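Local atomic coordinates of putative major capsid protein (Cafeteriavirus-dependent mavirus, PDB entry 6G44), a protein that probably builds the icosahedral shell of the virophage mavirus, assembling as trimers of a double jelly-roll capsid protein. Residues H130-D135 with Y387-S392; M334-V339 with G423-F428; S100-R105 with L141-S146. All coordinates share one frame; numbering follows the deposited sequence.

Contact 1 (H130-D135 with Y387-S392). With SO4 (sulfate ion), chain Z.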
loop_
_atom_site.group_PDB
_atom_site.type_symbol
_atom_site.label_atom_id
_atom_site.label_comp_id
_atom_site.label_asym_id
_atom_site.label_seq_id
_atom_site.Cartn_x
_atom_site.Cartn_y
_atom_site.Cartn_z
ATOM N N HIS C 130 12.535 5.561 16.018
ATOM C CA HIS C 130 12.188 4.387 15.249
ATOM C C HIS C 130 10.921 4.585 14.435
ATOM O O HIS C 130 10.791 4.059 13.315
ATOM C CB HIS C 130 12.028 3.178 16.193
ATOM C CG HIS C 130 11.792 1.884 15.499
ATOM N ND1 HIS C 130 12.744 1.294 14.702
ATOM C CD2 HIS C 130 10.739 1.041 15.518
ATOM C CE1 HIS C 130 12.272 0.148 14.247
ATOM N NE2 HIS C 130 11.055 -0.025 14.717
ATOM N N GLN C 131 9.962 5.336 14.986
ATOM C CA GLN C 131 8.687 5.564 14.280
ATOM C C GLN C 131 8.874 6.253 12.928
ATOM O O GLN C 131 7.990 6.159 12.066
ATOM C CB GLN C 131 7.692 6.376 15.142
ATOM C CG GLN C 131 8.104 7.806 15.398
ATOM C CD GLN C 131 7.252 8.535 16.417
ATOM O OE1 GLN C 131 6.140 8.116 16.724
ATOM N NE2 GLN C 131 7.778 9.642 16.963
ATOM N N TYR C 132 10.001 6.953 12.765
ATOM C CA TYR C 132 10.248 7.753 11.552
ATOM C C TYR C 132 11.009 7.010 10.487
ATOM O O TYR C 132 11.077 7.514 9.368
ATOM C CB TYR C 132 10.997 9.042 11.860
ATOM C CG TYR C 132 10.181 10.052 12.590
ATOM C CD1 TYR C 132 9.091 10.666 11.987
ATOM C CD2 TYR C 132 10.487 10.415 13.883
ATOM C CE1 TYR C 132 8.347 11.621 12.654
ATOM C CE2 TYR C 132 9.750 11.366 14.559
ATOM C CZ TYR C 132 8.682 11.975 13.948
ATOM O OH TYR C 132 7.951 12.908 14.653
ATOM N N ASN C 133 11.644 5.888 10.768
ATOM C CA ASN C 133 12.332 5.208 9.640
ATOM C C ASN C 133 12.205 3.715 9.554
ATOM O O ASN C 133 12.875 3.093 8.717
ATOM C CB ASN C 133 13.784 5.686 9.501
ATOM C CG ASN C 133 14.695 5.018 10.470
ATOM O OD1 ASN C 133 14.267 4.568 11.535
ATOM N ND2 ASN C 133 15.954 4.907 10.104
ATOM N N ALA C 134 11.273 3.153 10.307
ATOM C CA ALA C 134 10.898 1.771 10.198
ATOM C C ALA C 134 9.898 1.542 9.106
ATOM O O ALA C 134 9.217 2.448 8.623
ATOM C CB ALA C 134 10.322 1.287 11.527
ATOM N N ASP C 135 9.786 0.289 8.712
ATOM C CA ASP C 135 8.742 -0.120 7.811
ATOM C C ASP C 135 7.347 0.073 8.451
ATOM O O ASP C 135 7.081 -0.495 9.507
ATOM C CB ASP C 135 8.984 -1.599 7.479
ATOM C CG ASP C 135 7.958 -2.170 6.542
ATOM O OD1 ASP C 135 7.050 -1.448 6.071
ATOM O OD2 ASP C 135 8.081 -3.382 6.263
ATOM N N TYR C 387 13.643 7.444 6.246
ATOM C CA TYR C 387 12.646 8.417 6.693
ATOM C C TYR C 387 11.355 8.218 5.914
ATOM O O TYR C 387 11.382 8.190 4.694
ATOM C CB TYR C 387 13.163 9.838 6.546
ATOM C CG TYR C 387 12.236 10.845 7.155
ATOM C CD1 TYR C 387 12.286 11.136 8.529
ATOM C CD2 TYR C 387 11.312 11.526 6.371
ATOM C CE1 TYR C 387 11.402 12.023 9.122
ATOM C CE2 TYR C 387 10.438 12.433 6.936
ATOM C CZ TYR C 387 10.503 12.712 8.301
ATOM O OH TYR C 387 9.628 13.634 8.864
ATOM N N ASN C 388 10.243 8.124 6.640
ATOM C CA ASN C 388 8.995 7.550 6.098
ATOM C C ASN C 388 7.802 8.485 6.072
ATOM O O ASN C 388 6.684 8.032 5.848
ATOM C CB ASN C 388 8.651 6.239 6.828
ATOM C CG ASN C 388 8.382 6.445 8.297
ATOM O OD1 ASN C 388 8.100 7.559 8.749
ATOM N ND2 ASN C 388 8.496 5.354 9.079
ATOM N N LYS C 389 8.018 9.784 6.238
ATOM C CA LYS C 389 6.949 10.776 6.222
ATOM C C LYS C 389 7.098 11.779 5.086
ATOM O O LYS C 389 8.169 11.929 4.508
ATOM C CB LYS C 389 6.856 11.528 7.551
ATOM C CG LYS C 389 6.619 10.625 8.751
ATOM C CD LYS C 389 5.376 9.768 8.613
ATOM C CE LYS C 389 4.095 10.585 8.624
ATOM N NZ LYS C 389 2.911 9.754 8.299
ATOM N N ARG C 390 5.989 12.448 4.802
ATOM C CA ARG C 390 5.899 13.444 3.708
ATOM C C ARG C 390 6.796 14.660 3.964
ATOM O O ARG C 390 7.134 14.981 5.116
ATOM C CB ARG C 390 4.459 13.891 3.501
ATOM C CG ARG C 390 3.898 14.683 4.678
ATOM C CD ARG C 390 2.414 14.966 4.602
ATOM N NE ARG C 390 1.639 13.741 4.743
ATOM C CZ ARG C 390 0.323 13.730 4.793
ATOM N NH1 ARG C 390 -0.343 14.855 4.729
ATOM N NH2 ARG C 390 -0.345 12.590 4.968
ATOM N N PHE C 391 7.155 15.360 2.888
ATOM C CA PHE C 391 8.035 16.515 2.986
ATOM C C PHE C 391 7.453 17.644 3.862
ATOM O O PHE C 391 8.192 18.274 4.623
ATOM C CB PHE C 391 8.384 17.045 1.587
ATOM C CG PHE C 391 9.335 18.207 1.601
ATOM C CD1 PHE C 391 10.609 18.073 2.163
ATOM C CD2 PHE C 391 8.967 19.440 1.099
ATOM C CE1 PHE C 391 11.511 19.142 2.206
ATOM C CE2 PHE C 391 9.856 20.504 1.144
ATOM C CZ PHE C 391 11.108 20.356 1.682
ATOM N N SER C 392 6.147 17.882 3.776
ATOM C CA SER C 392 5.483 18.941 4.567
ATOM C C SER C 392 5.539 18.668 6.073
ATOM O O SER C 392 5.407 19.608 6.842
ATOM C CB SER C 392 4.034 19.162 4.130
ATOM O OG SER C 392 3.279 17.994 4.244
HETATM S S SO4 Z . 2.792 10.277 4.632
HETATM O O1 SO4 Z . 3.258 11.420 5.399
HETATM O O2 SO4 Z . 1.421 10.489 4.195
HETATM O O3 SO4 Z . 2.857 9.056 5.497
HETATM O O4 SO4 Z . 3.689 10.074 3.463
HETATM O O HOH W 1 6.037 7.051 10.557
#

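Contact 2 (M334-V339 with G423-F428)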
loop_
_atom_site.group_PDB
_atom_site.type_symbol
_atom_site.label_atom_id
_atom_site.label_comp_id
_atom_site.label_asym_id
_atom_site.label_seq_id
_atom_site.Cartn_x
_atom_site.Cartn_y
_atom_site.Cartn_z
ATOM N N MET C 334 24.790 4.437 11.982
ATOM C CA MET C 334 23.902 5.520 11.579
ATOM C C MET C 334 23.806 6.556 12.684
ATOM O O MET C 334 23.997 6.250 13.859
ATOM C CB MET C 334 22.499 4.985 11.220
ATOM C CG MET C 334 21.597 6.001 10.497
ATOM S SD MET C 334 19.961 5.362 10.007
ATOM C CE MET C 334 20.384 4.224 8.712
ATOM N N PHE C 335 23.495 7.782 12.279
ATOM C CA PHE C 335 23.213 8.880 13.155
ATOM C C PHE C 335 21.840 9.438 12.873
ATOM O O PHE C 335 21.330 9.303 11.753
ATOM C CB PHE C 335 24.253 10.005 12.947
ATOM C CG PHE C 335 25.644 9.593 13.299
ATOM C CD1 PHE C 335 26.061 9.727 14.612
ATOM C CD2 PHE C 335 26.500 9.055 12.353
ATOM C CE1 PHE C 335 27.330 9.340 14.991
ATOM C CE2 PHE C 335 27.798 8.671 12.736
ATOM C CZ PHE C 335 28.178 8.820 14.053
ATOM N N ALA C 336 21.254 10.073 13.877
ATOM C CA ALA C 336 19.967 10.771 13.709
ATOM C C ALA C 336 20.078 12.139 14.373
ATOM O O ALA C 336 20.530 12.235 15.532
ATOM C CB ALA C 336 18.808 9.982 14.291
ATOM N N VAL C 337 19.647 13.169 13.668
ATOM C CA VAL C 337 19.678 14.546 14.158
ATOM C C VAL C 337 18.252 15.052 14.253
ATOM O O VAL C 337 17.476 14.936 13.288
ATOM C CB VAL C 337 20.475 15.449 13.197
ATOM C CG1 VAL C 337 20.539 16.880 13.734
ATOM C CG2 VAL C 337 21.863 14.897 12.981
ATOM N N MET C 338 17.900 15.640 15.393
ATOM C CA MET C 338 16.597 16.254 15.549
ATOM C C MET C 338 16.720 17.418 16.509
ATOM O O MET C 338 17.577 17.387 17.394
ATOM C CB MET C 338 15.544 15.222 15.986
ATOM C CG MET C 338 15.428 14.822 17.422
ATOM S SD MET C 338 13.946 13.763 17.678
ATOM C CE MET C 338 14.597 12.204 17.177
ATOM N N VAL C 339 15.873 18.418 16.335
ATOM C CA VAL C 339 15.818 19.585 17.209
ATOM C C VAL C 339 14.424 19.627 17.814
ATOM O O VAL C 339 13.459 19.858 17.096
ATOM C CB VAL C 339 16.137 20.858 16.423
ATOM C CG1 VAL C 339 16.026 22.087 17.341
ATOM C CG2 VAL C 339 17.520 20.792 15.795
ATOM N N GLY C 423 8.054 18.656 11.897
ATOM C CA GLY C 423 9.482 18.977 11.862
ATOM C C GLY C 423 10.355 17.776 11.537
ATOM O O GLY C 423 9.862 16.717 11.171
ATOM N N SER C 424 11.675 17.977 11.627
ATOM C CA SER C 424 12.656 17.105 10.965
ATOM C C SER C 424 13.301 16.055 11.844
ATOM O O SER C 424 13.634 16.309 13.004
ATOM C CB SER C 424 13.795 17.926 10.370
ATOM O OG SER C 424 13.351 19.078 9.692
ATOM N N VAL C 425 13.557 14.900 11.247
ATOM C CA VAL C 425 14.591 13.985 11.746
ATOM C C VAL C 425 15.463 13.634 10.566
ATOM O O VAL C 425 14.955 13.189 9.536
ATOM C CB VAL C 425 14.018 12.690 12.360
ATOM C CG1 VAL C 425 15.130 11.783 12.853
ATOM C CG2 VAL C 425 13.083 13.038 13.518
ATOM N N ILE C 426 16.765 13.853 10.701
ATOM C CA ILE C 426 17.703 13.566 9.609
ATOM C C ILE C 426 18.555 12.354 9.975
ATOM O O ILE C 426 19.380 12.428 10.888
ATOM C CB ILE C 426 18.581 14.769 9.215
ATOM C CG1 ILE C 426 17.711 15.950 8.788
ATOM C CG2 ILE C 426 19.546 14.377 8.093
ATOM C CD1 ILE C 426 18.450 17.277 8.729
ATOM N N PHE C 427 18.370 11.261 9.261
ATOM C CA PHE C 427 19.160 10.050 9.406
ATOM C C PHE C 427 20.285 10.089 8.398
ATOM O O PHE C 427 20.036 10.339 7.203
ATOM C CB PHE C 427 18.305 8.799 9.165
ATOM C CG PHE C 427 17.231 8.578 10.198
ATOM C CD1 PHE C 427 17.528 7.948 11.399
ATOM C CD2 PHE C 427 15.900 8.968 9.978
ATOM C CE1 PHE C 427 16.538 7.712 12.337
ATOM C CE2 PHE C 427 14.912 8.710 10.920
ATOM C CZ PHE C 427 15.246 8.104 12.119
ATOM N N PHE C 428 21.537 9.901 8.844
ATOM C CA PHE C 428 22.686 9.811 7.915
ATOM C C PHE C 428 23.698 8.787 8.408
ATOM O O PHE C 428 23.799 8.543 9.616
ATOM C CB PHE C 428 23.347 11.184 7.663
ATOM C CG PHE C 428 24.169 11.706 8.823
ATOM C CD1 PHE C 428 25.521 11.416 8.920
ATOM C CD2 PHE C 428 23.602 12.546 9.793
ATOM C CE1 PHE C 428 26.270 11.877 9.996
ATOM C CE2 PHE C 428 24.356 13.031 10.839
ATOM C CZ PHE C 428 25.701 12.691 10.949
HETATM O O HOH W 2 14.235 18.748 14.018
#

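Contact 3 (S100-R105 with L141-S146)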
loop_
_atom_site.group_PDB
_atom_site.type_symbol
_atom_site.label_atom_id
_atom_site.label_comp_id
_atom_site.label_asym_id
_atom_site.label_seq_id
_atom_site.Cartn_x
_atom_site.Cartn_y
_atom_site.Cartn_z
ATOM N N SER C 100 0.845 8.270 19.377
ATOM C CA SER C 100 1.561 7.199 18.677
ATOM C C SER C 100 2.372 6.341 19.659
ATOM O O SER C 100 3.135 6.882 20.443
ATOM C CB SER C 100 2.491 7.821 17.625
ATOM O OG SER C 100 1.752 8.671 16.744
ATOM N N PHE C 101 2.237 5.031 19.586
ATOM C CA PHE C 101 3.032 4.093 20.415
ATOM C C PHE C 101 2.908 4.433 21.906
ATOM O O PHE C 101 3.910 4.700 22.577
ATOM C CB PHE C 101 4.498 4.014 19.956
ATOM C CG PHE C 101 4.614 3.813 18.472
ATOM C CD1 PHE C 101 4.465 2.556 17.962
ATOM C CD2 PHE C 101 4.755 4.887 17.607
ATOM C CE1 PHE C 101 4.471 2.332 16.609
ATOM C CE2 PHE C 101 4.744 4.675 16.229
ATOM C CZ PHE C 101 4.597 3.396 15.735
ATOM N N PRO C 102 1.669 4.434 22.392
ATOM C CA PRO C 102 1.452 4.975 23.762
ATOM C C PRO C 102 2.089 4.162 24.873
ATOM O O PRO C 102 2.399 4.729 25.933
ATOM C CB PRO C 102 -0.066 4.993 23.893
ATOM C CG PRO C 102 -0.521 3.901 22.972
ATOM C CD PRO C 102 0.407 3.974 21.787
ATOM N N VAL C 103 2.291 2.872 24.666
ATOM C CA VAL C 103 2.977 2.055 25.676
ATOM C C VAL C 103 4.436 2.418 25.719
ATOM O O VAL C 103 4.963 2.737 26.789
ATOM C CB VAL C 103 2.750 0.552 25.484
ATOM C CG1 VAL C 103 3.646 -0.294 26.396
ATOM C CG2 VAL C 103 1.280 0.228 25.676
ATOM N N ASN C 104 5.137 2.388 24.591
ATOM C CA ASN C 104 6.573 2.704 24.626
ATOM C C ASN C 104 6.851 4.183 24.957
ATOM O O ASN C 104 7.872 4.487 25.598
ATOM C CB ASN C 104 7.268 2.227 23.344
ATOM C CG ASN C 104 7.393 0.732 23.312
ATOM O OD1 ASN C 104 8.270 0.169 23.960
ATOM N ND2 ASN C 104 6.517 0.061 22.528
ATOM N N ARG C 105 5.941 5.082 24.586
ATOM C CA ARG C 105 6.046 6.495 24.992
ATOM C C ARG C 105 6.042 6.678 26.501
ATOM O O ARG C 105 6.571 7.675 27.000
ATOM C CB ARG C 105 4.893 7.326 24.439
ATOM C CG ARG C 105 5.071 7.812 23.018
ATOM C CD ARG C 105 3.946 8.772 22.606
ATOM N NE ARG C 105 3.734 9.892 23.518
ATOM C CZ ARG C 105 4.321 11.097 23.434
ATOM N NH1 ARG C 105 4.014 12.055 24.331
ATOM N NH2 ARG C 105 5.211 11.360 22.478
ATOM N N LEU C 141 2.315 -3.783 13.351
ATOM C CA LEU C 141 2.396 -4.991 14.178
ATOM C C LEU C 141 2.911 -4.666 15.582
ATOM O O LEU C 141 2.657 -5.406 16.535
ATOM C CB LEU C 141 3.289 -6.036 13.544
ATOM C CG LEU C 141 2.831 -6.595 12.201
ATOM C CD1 LEU C 141 3.880 -7.571 11.682
ATOM C CD2 LEU C 141 1.491 -7.271 12.319
ATOM N N LEU C 142 3.669 -3.583 15.695
ATOM C CA LEU C 142 4.231 -3.136 16.971
ATOM C C LEU C 142 3.145 -2.562 17.881
ATOM O O LEU C 142 3.048 -2.928 19.068
ATOM C CB LEU C 142 5.353 -2.132 16.691
ATOM C CG LEU C 142 6.427 -1.863 17.747
ATOM C CD1 LEU C 142 7.592 -1.126 17.123
ATOM C CD2 LEU C 142 5.875 -1.050 18.905
ATOM N N SER C 143 2.314 -1.670 17.349
ATOM C CA SER C 143 1.279 -1.000 18.151
ATOM C C SER C 143 0.020 -0.814 17.327
ATOM O O SER C 143 0.124 -0.542 16.105
ATOM C CB SER C 143 1.763 0.388 18.568
ATOM O OG SER C 143 0.803 1.111 19.307
ATOM N N PRO C 144 -1.159 -0.837 17.966
ATOM C CA PRO C 144 -2.408 -0.447 17.293
ATOM C C PRO C 144 -2.422 1.039 16.940
ATOM O O PRO C 144 -3.238 1.473 16.119
ATOM C CB PRO C 144 -3.513 -0.788 18.313
ATOM C CG PRO C 144 -2.783 -0.701 19.633
ATOM C CD PRO C 144 -1.394 -1.225 19.374
ATOM N N CYS C 145 -1.566 1.835 17.569
ATOM C CA CYS C 145 -1.537 3.275 17.325
ATOM C C CYS C 145 -0.225 3.598 16.635
ATOM O O CYS C 145 0.688 4.172 17.247
ATOM C CB CYS C 145 -1.636 4.002 18.664
ATOM S SG CYS C 145 -3.259 3.780 19.427
ATOM N N SER C 146 -0.132 3.249 15.349
ATOM C CA SER C 146 1.110 3.354 14.592
ATOM C C SER C 146 1.203 4.562 13.676
ATOM O O SER C 146 2.289 4.858 13.208
ATOM C CB SER C 146 1.381 2.099 13.763
ATOM O OG SER C 146 0.337 1.849 12.853
#

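Contact 1 (H130-D135 with Y387-S392)
The amide nitrogen ND2 of Asn388 is gripped by two backbone carbonyls of the loop between helices 123-130 and 136-142. Asn388 ND2 donates to Ala134 O at 3.0 Å, meeting it in the carbonyl plane on a lone pair. A second bond runs from Asn388 ND2 to Gln131 O, 3.1 Å, with the donor above that carbonyl plane. Both acceptors lie within 2° of the Asn388 amide plane. With CG set between its own backbone N and carbonyl carbon (chi1 63°), the amide reaches into the turn. A water donates to Asn388 OD1 and to Gln131 O, while Asn388 N gives a weak, bent bond to Tyr132 O at 2.9 Å.

Beside this polar patch the rings of Tyr132 and Tyr387 run side by side in the same direction. Their planes are only 11° apart, yet with centroids 5.9 Å apart little of one lies over the other, and Tyr132 CD1 meets Tyr387 CE1 at 3.9 Å. Lys389 CG lies at the edge of the Tyr132 ring; its chain then bends away to a sulfate ion, probably from the crystallisation liquor, which NZ binds while forming a salt bridge with Glu150. Arg390 holds this sulfate through N, NE and NH2, and its NH2 also bonds Ser169 O of a second subunit. Lys389 and Arg390 can thus hold an anion beside that subunit, with Glu150 sharing the lysine charge, while the coplanar ND2 bonds and the water on OD1 fix the amide's rotation and join segment 387-392 to the loop.

Contact 2 (M334-V339 with G423-F428)
Phe335 and Phe428 meet through the CB of one and the ring of the other. Phe335 CB sits over one face of the Phe428 ring, 3.8 Å from its centroid and 20° off the normal, a CH-pi contact. The two rings themselves are displaced, with planes at 21° and little of one above the other. Phe428 has CG between its backbone N and carbonyl carbon (chi1 74°), a rotamer that folds the ring back across the neighbouring strand, where Val337 CG2 touches its edge at CE2 (3.8 Å).

On the other sheet face, Ala336 CB approaches Phe427 CE1 obliquely at 3.8 Å, and farther along Met338 and Val425 lie side by side. Met334 reaches the Phe427 ring from beside it, its SD at a slant and 3.8 Å from Phe427 CD1, in a Met-aromatic contact.

Antiparallel pairing of strands 334-341 and 425-428, in the second half of a double jelly-roll, puts the paired residues on common faces. Phe335 with Phe428 and Val337 with Ile426 are hydrogen-bonded pairs; Ala336 with Phe427 is a non-hydrogen-bonded pair. Phe335 N to Phe428 O is 2.8 Å, and Ile426 N to Val337 O is 2.9 Å with a nearly straight N-H...O line.

The face bearing Val337, Ile426 and Phe428 packs on strand 355-363, whereas Ala336, Met338 and Val425 meet Leu129 of helix 123-130. Beyond the bonded pairs, a water accepts from Val339 N and lies 2.7 Å from Ser424 O, to which it can donate.

Contact 3 (S100-R105 with L141-S146)
Phe101 N gives a 2.9 Å hydrogen bond to Cys145 O, in the carbonyl plane and with an N-H...O angle of 160°, joining the turn before helix 102-105 to the one that follows helix 136-142. Cys145 O also lies over the centre of one face of the Phe101 ring, 4.0 Å above its plane. With CG anti to the carbonyl carbon (chi1 -49°), the ring folds back beside its own N and spans the second turn. Phe101 CD1 rests obliquely against Ser143 CB at 3.5 Å, and Phe101 CZ reaches Ser146 CA at 3.7 Å.

Leu142 crosses Phe101 at about a right angle and extends CD2 to ring atom CD1 and to the amide of Asn104 (Leu142 CD2 to Asn104 ND2, 3.8 Å). Pro102 joins in through CD, 3.7 Å from Cys145 CB.

Ser143 OG accepts from Cys145 N at 3.0 Å, an ST turn that shapes the chain presenting Cys145 O to Phe101. The result is a buried junction of mixed polar and apolar groups, in which the Glu204 carboxylate, bonded to both Asn104 ND2 and Ser143 OG, ties the two segments to strand 195-205.

How the contacts relate
In space, contact 1 lies between contacts 2 and 3, whose centres are about 21 Å apart; along the chain its segments alternate with those of each, while contacts 3 and 2 come in series. The centre of contact 1 is about 11 Å from that of contact 2 and about 15 Å from that of contact 3. It touches both: Asn133 CB meets Phe427 CE2 at 3.5 Å, and Tyr132 CD2 meets Val425 CG2 at 3.7 Å, while Gln131 CB packs on Phe101 CE2 at 3.6 Å. Contacts 2 and 3 do not meet, their nearest atoms being about 10 Å apart. The loop 130-135 thus bridges the pair. Of the three, contact 1 alone reaches another subunit, through Arg390, Ser392 and the bound sulfate.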